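Local coordinates for putative carboxynorspermidine decarboxylase protein (Sinorhizobium meliloti, PDB 3MT1), which probably decarboxylates carboxynorspermidine and carboxyspermidine to norspermidine and spermidine as a homodimer that uses pyridoxal 5'-phosphate, at residues B[265-270]-B[319-324]; B[36-41]-B[234-239]; B[42-47]-B[340-345]; B[13-18]-B[49-54]. All coordinates share one frame; numbering follows the deposited sequence.

Overall arrangement
The chain combines an eight-stranded parallel beta/alpha barrel with a mixed beta domain, and the four contacts lie in and around the junction of the two. Along the sequence contacts 2, 3 and 4 interleave, their first segments all falling within 13-54, while contact 1 is nested inside the loop closed by contact 3. Contact 2 is central: its centre is about 11 Å from those of contacts 1 and 4 and about 12 Å from that of contact 3, and it touches all three. Contacts 1 and 4, with centres about 21 Å apart, do not meet. Contact 3 ties the barrel to the beta domain, and contact 1 lies by the predicted substrate-binding residues. Contacts 1, 2 and 3 also reach the second subunit.

Contact 1: residues B[265-270]-B[319-324]; sequences AHMLDL and QDAAGY. With SO4 (sulfate ion), chain D.
A single water, water 1, is gripped from both sides of the contact: it accepts from Asp-269 N at 2.7 Å and donates to Tyr-324 O at 2.5 Å. Beside this bridge the two side chains pass each other at a slant. The carboxylate of Asp-269 lies almost parallel to the plane of the Tyr-324 ring, 4° apart, and OD2 of Asp-269 makes a van der Waals approach of 3.7 Å to CB of Tyr-324, oblique to the ring. The other oxygen, OD1, forms a salt bridge with Lys-328 NZ. In Tyr-324, CG lies anti to the carbonyl carbon (chi1 -63°), which carries the ring away from the carbonyl oxygen that holds the water. At the far end OH of Tyr-324 donates to O2 of the sulfate at 2.9 Å, with O2 at the ring edge, near its plane. Separately, CE of selenomethionine Met-267 turns at chi3 to meet CB of Ala-321 at 4.1 Å, and both side chains also pack on Leu-242 of strand 240-251. The backbone N atoms of Gly-199, Gly-232 and Glu-233 also hydrogen-bond the sulfate. This ion, probably from the crystallisation liquor, is held by backbone amides and a tyrosine hydroxyl, consistent with the phosphate-binding pocket for pyridoxal phosphate in fold-type III decarboxylases, with Asp-269 predicted to bind substrate nearby.

Contact 2: residues B[36-41]-B[234-239]; sequences LKCFAT and ASITKS
Phe-39 and Ile-236 meet at the C-terminal end of the beta/alpha barrel, where the loop leaving the first strand, 31-35, faces the helix that follows the last, 226-229. The delta methyl of Ile-236 sits squarely over the ring in a CH-pi contact, with CD1 3.4 Å from the Phe-39 centroid and 7° off the ring normal. CG1 of Ile-236 follows across the same face and lies 3.5 Å from CD2 of Phe-39. A first torsion placing CG opposite the backbone N (chi1 -177°) swings the ring toward Ile-236; Thr-41 N lies off the other face, near the rim. Alongside, SG of Cys-38 approaches CG2 of Ile-236 at 4.4 Å. With an alanine in place of Phe-39, CD1 and CG1 of Ile-236 would probably lose their aromatic seat and face a gap. Farther out, Met-48 touches both Phe-39 and Ile-236, while Leu-14 and Ala-322 pack on Ile-236. A type II turn from Ile-236 to Ser-239 fixes the backbone behind it: O of Ile-236 accepts from Ser-239 N at 3.2 Å and from Ser-239 OG at 2.9 Å, both on one face of the carbonyl plane, with OG tilted 33° from it.

Contact 3: residues B[42-47]-B[340-345]; sequences WSVFDL and IAIREL
Val-44 and Ile-342 touch through one methyl each, CG1 of Val-44 lying 3.4 Å from CD1 of Ile-342, with the two side chains alongside one another and pointing opposite ways. Ile-342 reaches across by extending fully: CG1 is anti to the carbonyl carbon (chi1 -63°) and CD1 continues outward at chi2 175°. In Val-44 the touching CG1 also lies anti to the carbonyl carbon, whereas CG2 takes the crowded position between the backbone N and that carbon and faces Phe-39 and Leu-14. The contact joins a 3-10 turn of the barrel, just ahead of helix 45-49, to strand 339-343 of the mixed sheet, which runs between parallel strand 6-10 and antiparallel strand 349-353. Ser-43 adds a looser approach, OG lying 4.5 Å from CD1 of Ile-342, but its hydroxyl is hydrogen-bonded to OG of Ser-365 of the second subunit. Behind these residues the turn is fastened by Phe-45 N donating to Trp-42 O at 2.8 Å. The Phe-45 ring folds back against its own segment, with CA of Trp-42 over the centre of one face, 3.4 Å above the plane, and it meets Phe-70 edge-to-face.

Contact 4: residues B[13-18]-B[49-54]; sequences KLTRNM and RDYMDG
Helix 11-28, which runs from the mixed sheet into the first strand of the barrel, packs here through Thr-15 and Met-18 against Tyr-51 and Met-52 in the loop leading to the second strand, 54-57. CB of Met-18 stands over one face of the Tyr-51 ring in a CH-pi contact, 3.8 Å from the Tyr-51 centroid and 22° off its normal. At the phenol end, CG2 of Thr-15 comes obliquely to 3.9 Å from OH of Tyr-51, while OG1 of Thr-15 is hydrogen-bonded to Lys-11 O. The bend at chi2 (-63°) brings SE of Met-18 to 3.7 Å from SE of Met-52, the two selenomethionines crossing nearly at right angles, and the chi3 bend sets CE near that atom too. A serine replacing Tyr-51 lacks the ring, and Met-18 CB and Thr-15 CG2 would probably lose their packing partner, leaving a gap between loop and helix. A type I turn from Arg-49 to Met-52 shapes that loop, with Lys-72 NZ hydrogen-bonded to O of Arg-49 and of Met-52. Around the pair, Met-18 also packs on Met-48 of helix 45-49 and Ser-235 of helix 233-236, and Asp-53, just before strand 54-57, forms a salt bridge with Arg-25 of helix 11-28.

Contact 1: residues B[265-270]-B[319-324]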
loop_
_atom_site.group_PDB
_atom_site.type_symbol
_atom_site.label_atom_id
_atom_site.label_comp_id
_atom_site.label_asym_id
_atom_site.label_seq_id
_atom_site.Cartn_x
_atom_site.Cartn_y
_atom_site.Cartn_z
ATOM N N ALA B 265 -2.374 3.494 -4.582
ATOM C CA ALA B 265 -2.148 2.183 -5.163
ATOM C C ALA B 265 -0.796 2.091 -5.831
ATOM O O ALA B 265 -0.262 0.996 -5.980
ATOM C CB ALA B 265 -3.237 1.859 -6.159
ATOM N N HIS B 266 -0.256 3.224 -6.255
ATOM C CA HIS B 266 0.848 3.222 -7.246
ATOM C C HIS B 266 2.119 3.941 -6.843
ATOM O O HIS B 266 3.159 3.677 -7.418
ATOM C CB HIS B 266 0.367 3.737 -8.606
ATOM C CG HIS B 266 -0.839 3.012 -9.104
ATOM N ND1 HIS B 266 -1.808 3.608 -9.883
ATOM C CD2 HIS B 266 -1.251 1.731 -8.904
ATOM C CE1 HIS B 266 -2.751 2.722 -10.157
ATOM N NE2 HIS B 266 -2.443 1.579 -9.567
HETATM N N MSE B 267 2.033 4.843 -5.870
HETATM C CA MSE B 267 3.170 5.664 -5.438
HETATM C C MSE B 267 2.948 6.013 -3.962
HETATM O O MSE B 267 2.839 7.175 -3.561
HETATM C CB MSE B 267 3.260 6.898 -6.332
HETATM C CG MSE B 267 4.055 6.686 -7.662
HETATM SE SE MSE B 267 4.156 8.437 -8.547
HETATM C CE MSE B 267 5.901 8.983 -7.816
ATOM N N LEU B 268 2.853 4.951 -3.165
ATOM C CA LEU B 268 2.255 4.997 -1.867
ATOM C C LEU B 268 3.073 5.833 -0.897
ATOM O O LEU B 268 2.527 6.410 0.036
ATOM C CB LEU B 268 2.036 3.567 -1.369
ATOM C CG LEU B 268 1.654 3.265 0.095
ATOM C CD1 LEU B 268 0.281 3.862 0.484
ATOM C CD2 LEU B 268 1.713 1.751 0.433
ATOM N N ASP B 269 4.383 5.895 -1.107
ATOM C CA ASP B 269 5.220 6.823 -0.336
ATOM C C ASP B 269 4.706 8.260 -0.387
ATOM O O ASP B 269 4.783 8.968 0.609
ATOM C CB ASP B 269 6.715 6.730 -0.705
ATOM C CG ASP B 269 7.502 5.771 0.241
ATOM O OD1 ASP B 269 6.896 4.799 0.719
ATOM O OD2 ASP B 269 8.710 5.984 0.524
ATOM N N LEU B 270 4.151 8.683 -1.516
ATOM C CA LEU B 270 3.577 10.033 -1.586
ATOM C C LEU B 270 2.427 10.215 -0.634
ATOM O O LEU B 270 2.282 11.275 -0.020
ATOM C CB LEU B 270 3.118 10.426 -2.993
ATOM C CG LEU B 270 4.170 10.253 -4.098
ATOM C CD1 LEU B 270 3.625 10.795 -5.402
ATOM C CD2 LEU B 270 5.531 10.920 -3.688
ATOM N N GLN B 319 7.785 11.930 -12.703
ATOM C CA GLN B 319 9.218 11.700 -12.789
ATOM C C GLN B 319 9.720 10.933 -11.575
ATOM O O GLN B 319 9.062 10.913 -10.520
ATOM C CB GLN B 319 9.962 13.041 -12.923
ATOM C CG GLN B 319 9.538 13.868 -14.126
ATOM C CD GLN B 319 9.802 13.174 -15.464
ATOM O OE1 GLN B 319 10.902 12.661 -15.736
ATOM N NE2 GLN B 319 8.781 13.153 -16.306
ATOM N N ASP B 320 10.893 10.326 -11.732
ATOM C CA ASP B 320 11.569 9.608 -10.665
ATOM C C ASP B 320 10.657 8.675 -9.888
ATOM O O ASP B 320 10.545 8.786 -8.673
ATOM C CB ASP B 320 12.223 10.578 -9.689
ATOM C CG ASP B 320 13.378 9.939 -8.954
ATOM O OD1 ASP B 320 13.808 8.849 -9.408
ATOM O OD2 ASP B 320 13.873 10.517 -7.959
ATOM N N ALA B 321 10.023 7.746 -10.581
ATOM C CA ALA B 321 9.064 6.894 -9.947
ATOM C C ALA B 321 9.520 5.457 -9.671
ATOM O O ALA B 321 8.683 4.612 -9.408
ATOM C CB ALA B 321 7.790 6.894 -10.769
ATOM N N ALA B 322 10.818 5.157 -9.692
ATOM C CA ALA B 322 11.252 3.748 -9.521
ATOM C C ALA B 322 11.361 3.242 -8.074
ATOM O O ALA B 322 11.085 2.062 -7.804
ATOM C CB ALA B 322 12.552 3.472 -10.275
ATOM N N GLY B 323 11.789 4.102 -7.154
ATOM C CA GLY B 323 12.037 3.684 -5.787
ATOM C C GLY B 323 10.803 3.658 -4.904
ATOM O O GLY B 323 10.002 4.630 -4.879
ATOM N N TYR B 324 10.650 2.559 -4.158
ATOM C CA TYR B 324 9.622 2.473 -3.138
ATOM C C TYR B 324 8.238 2.668 -3.770
ATOM O O TYR B 324 7.280 3.099 -3.107
ATOM C CB TYR B 324 9.888 3.497 -1.998
ATOM C CG TYR B 324 11.180 3.224 -1.269
ATOM C CD1 TYR B 324 11.295 2.142 -0.371
ATOM C CD2 TYR B 324 12.325 3.999 -1.529
ATOM C CE1 TYR B 324 12.530 1.859 0.287
ATOM C CE2 TYR B 324 13.545 3.743 -0.892
ATOM C CZ TYR B 324 13.639 2.689 0.016
ATOM O OH TYR B 324 14.866 2.448 0.609
HETATM S S SO4 D . 17.971 3.970 0.309
HETATM O O1 SO4 D . 17.751 5.172 1.100
HETATM O O2 SO4 D . 16.967 3.844 -0.733
HETATM O O3 SO4 D . 19.294 4.154 -0.298
HETATM O O4 SO4 D . 17.993 2.767 1.153
HETATM O O HOH W 1 5.873 5.213 -3.265
#

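Contact 2: residues B[36-41]-B[234-239]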
loop_
_atom_site.group_PDB
_atom_site.type_symbol
_atom_site.label_atom_id
_atom_site.label_comp_id
_atom_site.label_asym_id
_atom_site.label_seq_id
_atom_site.Cartn_x
_atom_site.Cartn_y
_atom_site.Cartn_z
ATOM N N LEU B 36 16.965 -4.379 -2.027
ATOM C CA LEU B 36 15.726 -4.877 -2.623
ATOM C C LEU B 36 14.443 -4.251 -2.030
ATOM O O LEU B 36 13.429 -4.230 -2.689
ATOM C CB LEU B 36 15.686 -6.387 -2.626
ATOM C CG LEU B 36 16.763 -7.109 -3.469
ATOM C CD1 LEU B 36 16.491 -8.617 -3.566
ATOM C CD2 LEU B 36 16.815 -6.538 -4.881
ATOM N N LYS B 37 14.505 -3.676 -0.824
ATOM C CA LYS B 37 13.333 -2.992 -0.265
ATOM C C LYS B 37 12.907 -1.777 -1.106
ATOM O O LYS B 37 11.723 -1.417 -1.146
ATOM C CB LYS B 37 13.492 -2.649 1.222
ATOM C CG LYS B 37 14.486 -1.576 1.523
ATOM C CD LYS B 37 14.695 -1.344 3.039
ATOM C CE LYS B 37 15.907 -0.406 3.234
ATOM N NZ LYS B 37 16.356 -0.304 4.680
ATOM N N CYS B 38 13.859 -1.169 -1.809
ATOM C CA CYS B 38 13.578 0.005 -2.601
ATOM C C CYS B 38 13.098 -0.386 -4.004
ATOM O O CYS B 38 12.150 0.224 -4.557
ATOM C CB CYS B 38 14.827 0.862 -2.666
ATOM S SG CYS B 38 14.811 2.047 -4.019
ATOM N N PHE B 39 13.756 -1.411 -4.573
ATOM C CA PHE B 39 13.595 -1.754 -6.000
ATOM C C PHE B 39 13.943 -3.206 -6.210
ATOM O O PHE B 39 15.040 -3.611 -5.914
ATOM C CB PHE B 39 14.518 -0.907 -6.831
ATOM C CG PHE B 39 14.386 -1.120 -8.306
ATOM C CD1 PHE B 39 15.233 -2.036 -8.980
ATOM C CD2 PHE B 39 13.471 -0.368 -9.045
ATOM C CE1 PHE B 39 15.139 -2.221 -10.381
ATOM C CE2 PHE B 39 13.347 -0.555 -10.442
ATOM C CZ PHE B 39 14.190 -1.469 -11.121
ATOM N N ALA B 40 12.987 -3.973 -6.720
ATOM C CA ALA B 40 13.098 -5.408 -6.878
ATOM C C ALA B 40 12.451 -5.845 -8.205
ATOM O O ALA B 40 11.916 -6.950 -8.351
ATOM C CB ALA B 40 12.479 -6.096 -5.690
ATOM N N THR B 41 12.556 -4.972 -9.200
ATOM C CA THR B 41 11.999 -5.242 -10.507
ATOM C C THR B 41 13.012 -6.088 -11.272
ATOM O O THR B 41 13.826 -5.565 -12.072
ATOM C CB THR B 41 11.709 -3.955 -11.209
ATOM O OG1 THR B 41 10.718 -3.272 -10.459
ATOM C CG2 THR B 41 11.166 -4.190 -12.604
ATOM N N ALA B 234 19.728 5.465 -4.746
ATOM C CA ALA B 234 20.778 5.946 -5.634
ATOM C C ALA B 234 20.997 5.087 -6.911
ATOM O O ALA B 234 21.545 5.559 -7.916
ATOM C CB ALA B 234 22.067 6.158 -4.871
ATOM N N SER B 235 20.571 3.830 -6.885
ATOM C CA SER B 235 20.655 2.987 -8.073
ATOM C C SER B 235 19.680 3.400 -9.169
ATOM O O SER B 235 19.943 3.216 -10.363
ATOM C CB SER B 235 20.337 1.544 -7.687
ATOM O OG SER B 235 21.182 1.151 -6.633
ATOM N N ILE B 236 18.564 3.973 -8.746
ATOM C CA ILE B 236 17.381 3.975 -9.553
ATOM C C ILE B 236 16.858 5.397 -9.811
ATOM O O ILE B 236 15.867 5.592 -10.522
ATOM C CB ILE B 236 16.371 3.023 -8.879
ATOM C CG1 ILE B 236 15.895 2.022 -9.871
ATOM C CG2 ILE B 236 15.264 3.695 -8.025
ATOM C CD1 ILE B 236 16.839 0.879 -9.958
ATOM N N THR B 237 17.563 6.360 -9.212
ATOM C CA THR B 237 17.251 7.777 -9.240
ATOM C C THR B 237 17.026 8.263 -10.675
ATOM O O THR B 237 17.823 7.981 -11.567
ATOM C CB THR B 237 18.381 8.589 -8.493
ATOM O OG1 THR B 237 17.903 9.878 -8.074
ATOM C CG2 THR B 237 19.634 8.773 -9.350
ATOM N N LYS B 238 15.916 8.965 -10.900
ATOM C CA LYS B 238 15.635 9.623 -12.198
ATOM C C LYS B 238 15.639 8.673 -13.403
ATOM O O LYS B 238 15.775 9.113 -14.552
ATOM C CB LYS B 238 16.631 10.773 -12.444
ATOM C CG LYS B 238 16.508 11.909 -11.434
ATOM C CD LYS B 238 17.654 12.890 -11.602
ATOM C CE LYS B 238 18.382 13.122 -10.254
ATOM N NZ LYS B 238 17.515 13.796 -9.218
ATOM N N SER B 239 15.502 7.381 -13.145
ATOM C CA SER B 239 15.609 6.409 -14.207
ATOM C C SER B 239 14.272 6.071 -14.783
ATOM O O SER B 239 14.198 5.616 -15.930
ATOM C CB SER B 239 16.231 5.107 -13.721
ATOM O OG SER B 239 15.238 4.319 -13.081
#

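Contact 3: residues B[42-47]-B[340-345]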
loop_
_atom_site.group_PDB
_atom_site.type_symbol
_atom_site.label_atom_id
_atom_site.label_comp_id
_atom_site.label_asym_id
_atom_site.label_seq_id
_atom_site.Cartn_x
_atom_site.Cartn_y
_atom_site.Cartn_z
ATOM N N TRP B 42 12.922 -7.390 -11.035
ATOM C CA TRP B 42 13.984 -8.302 -11.405
ATOM C C TRP B 42 14.286 -8.426 -12.909
ATOM O O TRP B 42 15.415 -8.741 -13.265
ATOM C CB TRP B 42 13.805 -9.676 -10.758
ATOM C CG TRP B 42 12.475 -10.346 -10.957
ATOM C CD1 TRP B 42 11.364 -10.242 -10.151
ATOM C CD2 TRP B 42 12.133 -11.246 -11.990
ATOM N NE1 TRP B 42 10.358 -10.987 -10.642
ATOM C CE2 TRP B 42 10.800 -11.643 -11.764
ATOM C CE3 TRP B 42 12.827 -11.778 -13.079
ATOM C CZ2 TRP B 42 10.126 -12.533 -12.616
ATOM C CZ3 TRP B 42 12.167 -12.682 -13.918
ATOM C CH2 TRP B 42 10.825 -13.036 -13.691
ATOM N N SER B 43 13.329 -8.117 -13.781
ATOM C CA SER B 43 13.599 -8.214 -15.213
ATOM C C SER B 43 14.733 -7.308 -15.727
ATOM O O SER B 43 15.162 -7.461 -16.900
ATOM C CB SER B 43 12.342 -7.911 -16.027
ATOM O OG SER B 43 11.890 -6.608 -15.720
ATOM N N VAL B 44 15.192 -6.365 -14.886
ATOM C CA VAL B 44 16.320 -5.527 -15.238
ATOM C C VAL B 44 17.581 -5.890 -14.450
ATOM O O VAL B 44 18.610 -5.231 -14.591
ATOM C CB VAL B 44 16.006 -3.968 -15.164
ATOM C CG1 VAL B 44 14.823 -3.581 -16.069
ATOM C CG2 VAL B 44 15.810 -3.476 -13.728
ATOM N N PHE B 45 17.527 -6.943 -13.643
ATOM C CA PHE B 45 18.726 -7.376 -12.946
ATOM C C PHE B 45 19.895 -7.759 -13.871
ATOM O O PHE B 45 21.058 -7.520 -13.550
ATOM C CB PHE B 45 18.423 -8.536 -12.009
ATOM C CG PHE B 45 17.629 -8.152 -10.796
ATOM C CD1 PHE B 45 17.349 -6.827 -10.510
ATOM C CD2 PHE B 45 17.179 -9.123 -9.925
ATOM C CE1 PHE B 45 16.623 -6.498 -9.404
ATOM C CE2 PHE B 45 16.449 -8.766 -8.784
ATOM C CZ PHE B 45 16.184 -7.469 -8.543
ATOM N N ASP B 46 19.583 -8.354 -15.013
ATOM C CA ASP B 46 20.602 -8.715 -15.994
ATOM C C ASP B 46 21.377 -7.501 -16.411
ATOM O O ASP B 46 22.596 -7.570 -16.559
ATOM C CB ASP B 46 20.003 -9.449 -17.206
ATOM C CG ASP B 46 19.708 -10.930 -16.894
ATOM O OD1 ASP B 46 20.408 -11.478 -16.003
ATOM O OD2 ASP B 46 18.783 -11.549 -17.507
ATOM N N LEU B 47 20.688 -6.377 -16.564
ATOM C CA LEU B 47 21.395 -5.146 -16.861
ATOM C C LEU B 47 22.233 -4.633 -15.679
ATOM O O LEU B 47 23.365 -4.252 -15.884
ATOM C CB LEU B 47 20.475 -4.076 -17.464
ATOM C CG LEU B 47 20.975 -2.625 -17.448
ATOM C CD1 LEU B 47 22.032 -2.342 -18.540
ATOM C CD2 LEU B 47 19.798 -1.677 -17.587
ATOM N N ILE B 340 4.459 -2.912 -16.187
ATOM C CA ILE B 340 5.859 -2.633 -15.987
ATOM C C ILE B 340 6.478 -2.658 -17.376
ATOM O O ILE B 340 6.318 -3.636 -18.110
ATOM C CB ILE B 340 6.523 -3.678 -15.040
ATOM C CG1 ILE B 340 5.931 -3.589 -13.628
ATOM C CG2 ILE B 340 8.050 -3.528 -15.019
ATOM C CD1 ILE B 340 6.559 -4.650 -12.592
ATOM N N ALA B 341 7.149 -1.564 -17.741
ATOM C CA ALA B 341 7.758 -1.430 -19.079
ATOM C C ALA B 341 9.128 -0.770 -19.094
ATOM O O ALA B 341 9.508 -0.025 -18.194
ATOM C CB ALA B 341 6.830 -0.737 -20.016
ATOM N N ILE B 342 9.877 -1.105 -20.122
ATOM C CA ILE B 342 11.225 -0.593 -20.319
ATOM C C ILE B 342 11.329 0.204 -21.627
ATOM O O ILE B 342 10.916 -0.301 -22.687
ATOM C CB ILE B 342 12.206 -1.779 -20.391
ATOM C CG1 ILE B 342 12.191 -2.511 -19.047
ATOM C CG2 ILE B 342 13.602 -1.310 -20.818
ATOM C CD1 ILE B 342 13.040 -3.795 -18.996
ATOM N N ARG B 343 11.864 1.429 -21.570
ATOM C CA ARG B 343 12.280 2.129 -22.803
ATOM C C ARG B 343 13.663 1.623 -23.186
ATOM O O ARG B 343 14.613 1.845 -22.455
ATOM C CB ARG B 343 12.301 3.653 -22.625
ATOM C CG ARG B 343 12.385 4.420 -23.956
ATOM C CD ARG B 343 12.690 5.898 -23.790
ATOM N NE ARG B 343 11.475 6.704 -23.612
ATOM C CZ ARG B 343 11.080 7.278 -22.464
ATOM N NH1 ARG B 343 11.798 7.147 -21.341
ATOM N NH2 ARG B 343 9.944 7.990 -22.434
ATOM N N GLU B 344 13.777 0.910 -24.299
ATOM C CA GLU B 344 15.088 0.396 -24.718
ATOM C C GLU B 344 15.884 1.484 -25.468
ATOM O O GLU B 344 15.402 2.602 -25.660
ATOM C CB GLU B 344 14.971 -0.875 -25.575
ATOM C CG GLU B 344 13.985 -1.938 -25.113
ATOM C CD GLU B 344 14.590 -3.113 -24.335
ATOM O OE1 GLU B 344 15.586 -2.942 -23.602
ATOM O OE2 GLU B 344 14.039 -4.235 -24.434
ATOM N N LEU B 345 17.102 1.151 -25.891
ATOM C CA LEU B 345 18.003 2.129 -26.557
ATOM C C LEU B 345 17.466 2.701 -27.880
ATOM O O LEU B 345 17.474 3.902 -28.091
ATOM C CB LEU B 345 19.408 1.533 -26.709
ATOM C CG LEU B 345 20.000 1.161 -25.339
ATOM C CD1 LEU B 345 21.230 0.312 -25.500
ATOM C CD2 LEU B 345 20.283 2.401 -24.495
#

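Contact 4: residues B[13-18]-B[49-54]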
loop_
_atom_site.group_PDB
_atom_site.type_symbol
_atom_site.label_atom_id
_atom_site.label_comp_id
_atom_site.label_asym_id
_atom_site.label_seq_id
_atom_site.Cartn_x
_atom_site.Cartn_y
_atom_site.Cartn_z
ATOM N N LYS B 13 19.079 5.635 -18.890
ATOM C CA LYS B 13 19.230 6.383 -17.644
ATOM C C LYS B 13 19.605 5.499 -16.468
ATOM O O LYS B 13 20.380 5.910 -15.586
ATOM C CB LYS B 13 17.971 7.170 -17.314
ATOM C CG LYS B 13 17.851 8.373 -18.200
ATOM C CD LYS B 13 16.501 9.037 -18.017
ATOM C CE LYS B 13 16.314 10.094 -19.052
ATOM N NZ LYS B 13 14.870 10.326 -19.085
ATOM N N LEU B 14 19.059 4.294 -16.460
ATOM C CA LEU B 14 19.432 3.331 -15.467
ATOM C C LEU B 14 20.915 3.034 -15.638
ATOM O O LEU B 14 21.658 3.096 -14.671
ATOM C CB LEU B 14 18.590 2.063 -15.587
ATOM C CG LEU B 14 18.885 0.900 -14.628
ATOM C CD1 LEU B 14 18.755 1.263 -13.116
ATOM C CD2 LEU B 14 17.902 -0.181 -14.905
ATOM N N THR B 15 21.348 2.750 -16.863
ATOM C CA THR B 15 22.761 2.504 -17.138
ATOM C C THR B 15 23.685 3.634 -16.689
ATOM O O THR B 15 24.742 3.358 -16.123
ATOM C CB THR B 15 22.990 2.225 -18.613
ATOM O OG1 THR B 15 22.268 1.051 -18.956
ATOM C CG2 THR B 15 24.464 2.032 -18.920
ATOM N N ARG B 16 23.297 4.885 -16.954
ATOM C CA ARG B 16 24.025 6.057 -16.451
ATOM C C ARG B 16 24.319 5.828 -14.958
ATOM O O ARG B 16 25.457 5.912 -14.550
ATOM C CB ARG B 16 23.223 7.345 -16.755
ATOM C CG ARG B 16 23.715 8.717 -16.216
ATOM C CD ARG B 16 22.487 9.588 -15.801
ATOM N NE ARG B 16 21.490 8.707 -15.133
ATOM C CZ ARG B 16 20.275 9.045 -14.683
ATOM N NH1 ARG B 16 19.807 10.281 -14.787
ATOM N NH2 ARG B 16 19.519 8.112 -14.109
ATOM N N ASN B 17 23.314 5.437 -14.169
ATOM C CA ASN B 17 23.487 5.199 -12.731
ATOM C C ASN B 17 24.431 4.058 -12.462
ATOM O O ASN B 17 25.248 4.103 -11.542
ATOM C CB ASN B 17 22.159 4.863 -12.046
ATOM C CG ASN B 17 21.217 6.036 -11.960
ATOM O OD1 ASN B 17 21.588 7.185 -12.219
ATOM N ND2 ASN B 17 19.972 5.751 -11.594
HETATM N N MSE B 18 24.293 3.018 -13.261
HETATM C CA MSE B 18 25.069 1.845 -13.062
HETATM C C MSE B 18 26.541 2.156 -13.280
HETATM O O MSE B 18 27.378 1.715 -12.521
HETATM C CB MSE B 18 24.555 0.762 -13.979
HETATM C CG MSE B 18 23.202 0.201 -13.499
HETATM SE SE MSE B 18 23.345 -0.660 -11.735
HETATM C CE MSE B 18 22.400 0.637 -10.603
ATOM N N ARG B 49 23.465 -6.347 -12.952
ATOM C CA ARG B 49 24.414 -7.336 -12.444
ATOM C C ARG B 49 25.897 -6.968 -12.680
ATOM O O ARG B 49 26.711 -6.996 -11.754
ATOM C CB ARG B 49 24.111 -8.717 -13.076
ATOM C CG ARG B 49 24.334 -9.886 -12.149
ATOM C CD ARG B 49 24.138 -11.260 -12.780
ATOM N NE ARG B 49 25.354 -12.070 -12.579
ATOM C CZ ARG B 49 25.396 -13.344 -12.162
ATOM N NH1 ARG B 49 24.272 -14.008 -11.849
ATOM N NH2 ARG B 49 26.581 -13.970 -12.035
ATOM N N ASP B 50 26.245 -6.633 -13.920
ATOM C CA ASP B 50 27.652 -6.446 -14.248
ATOM C C ASP B 50 28.275 -5.186 -13.658
ATOM O O ASP B 50 29.479 -4.989 -13.784
ATOM C CB ASP B 50 27.875 -6.503 -15.754
ATOM C CG ASP B 50 27.471 -7.844 -16.351
ATOM O OD1 ASP B 50 27.775 -8.902 -15.739
ATOM O OD2 ASP B 50 26.848 -7.835 -17.433
ATOM N N TYR B 51 27.466 -4.355 -12.998
ATOM C CA TYR B 51 27.946 -3.104 -12.442
ATOM C C TYR B 51 27.917 -3.101 -10.936
ATOM O O TYR B 51 28.436 -2.172 -10.301
ATOM C CB TYR B 51 27.148 -1.904 -12.959
ATOM C CG TYR B 51 27.107 -1.686 -14.476
ATOM C CD1 TYR B 51 28.015 -0.822 -15.108
ATOM C CD2 TYR B 51 26.133 -2.321 -15.271
ATOM C CE1 TYR B 51 27.945 -0.582 -16.492
ATOM C CE2 TYR B 51 26.065 -2.110 -16.651
ATOM C CZ TYR B 51 26.970 -1.225 -17.261
ATOM O OH TYR B 51 26.914 -1.003 -18.633
HETATM N N MSE B 52 27.305 -4.123 -10.362
HETATM C CA MSE B 52 27.159 -4.215 -8.921
HETATM C C MSE B 52 27.660 -5.530 -8.354
HETATM O O MSE B 52 28.128 -6.399 -9.098
HETATM C CB MSE B 52 25.717 -3.960 -8.519
HETATM C CG MSE B 52 25.224 -2.598 -8.998
HETATM SE SE MSE B 52 23.415 -2.225 -8.364
HETATM C CE MSE B 52 23.850 -1.472 -6.688
ATOM N N ASP B 53 27.586 -5.682 -7.036
ATOM C CA ASP B 53 28.225 -6.828 -6.364
ATOM C C ASP B 53 27.232 -7.791 -5.705
ATOM O O ASP B 53 27.663 -8.784 -5.111
ATOM C CB ASP B 53 29.258 -6.345 -5.330
ATOM C CG ASP B 53 30.424 -5.607 -5.974
ATOM O OD1 ASP B 53 31.344 -6.294 -6.495
ATOM O OD2 ASP B 53 30.430 -4.343 -5.962
ATOM N N GLY B 54 25.932 -7.508 -5.818
ATOM C CA GLY B 54 24.905 -8.255 -5.117
ATOM C C GLY B 54 23.706 -7.438 -4.624
ATOM O O GLY B 54 23.438 -6.317 -5.084
#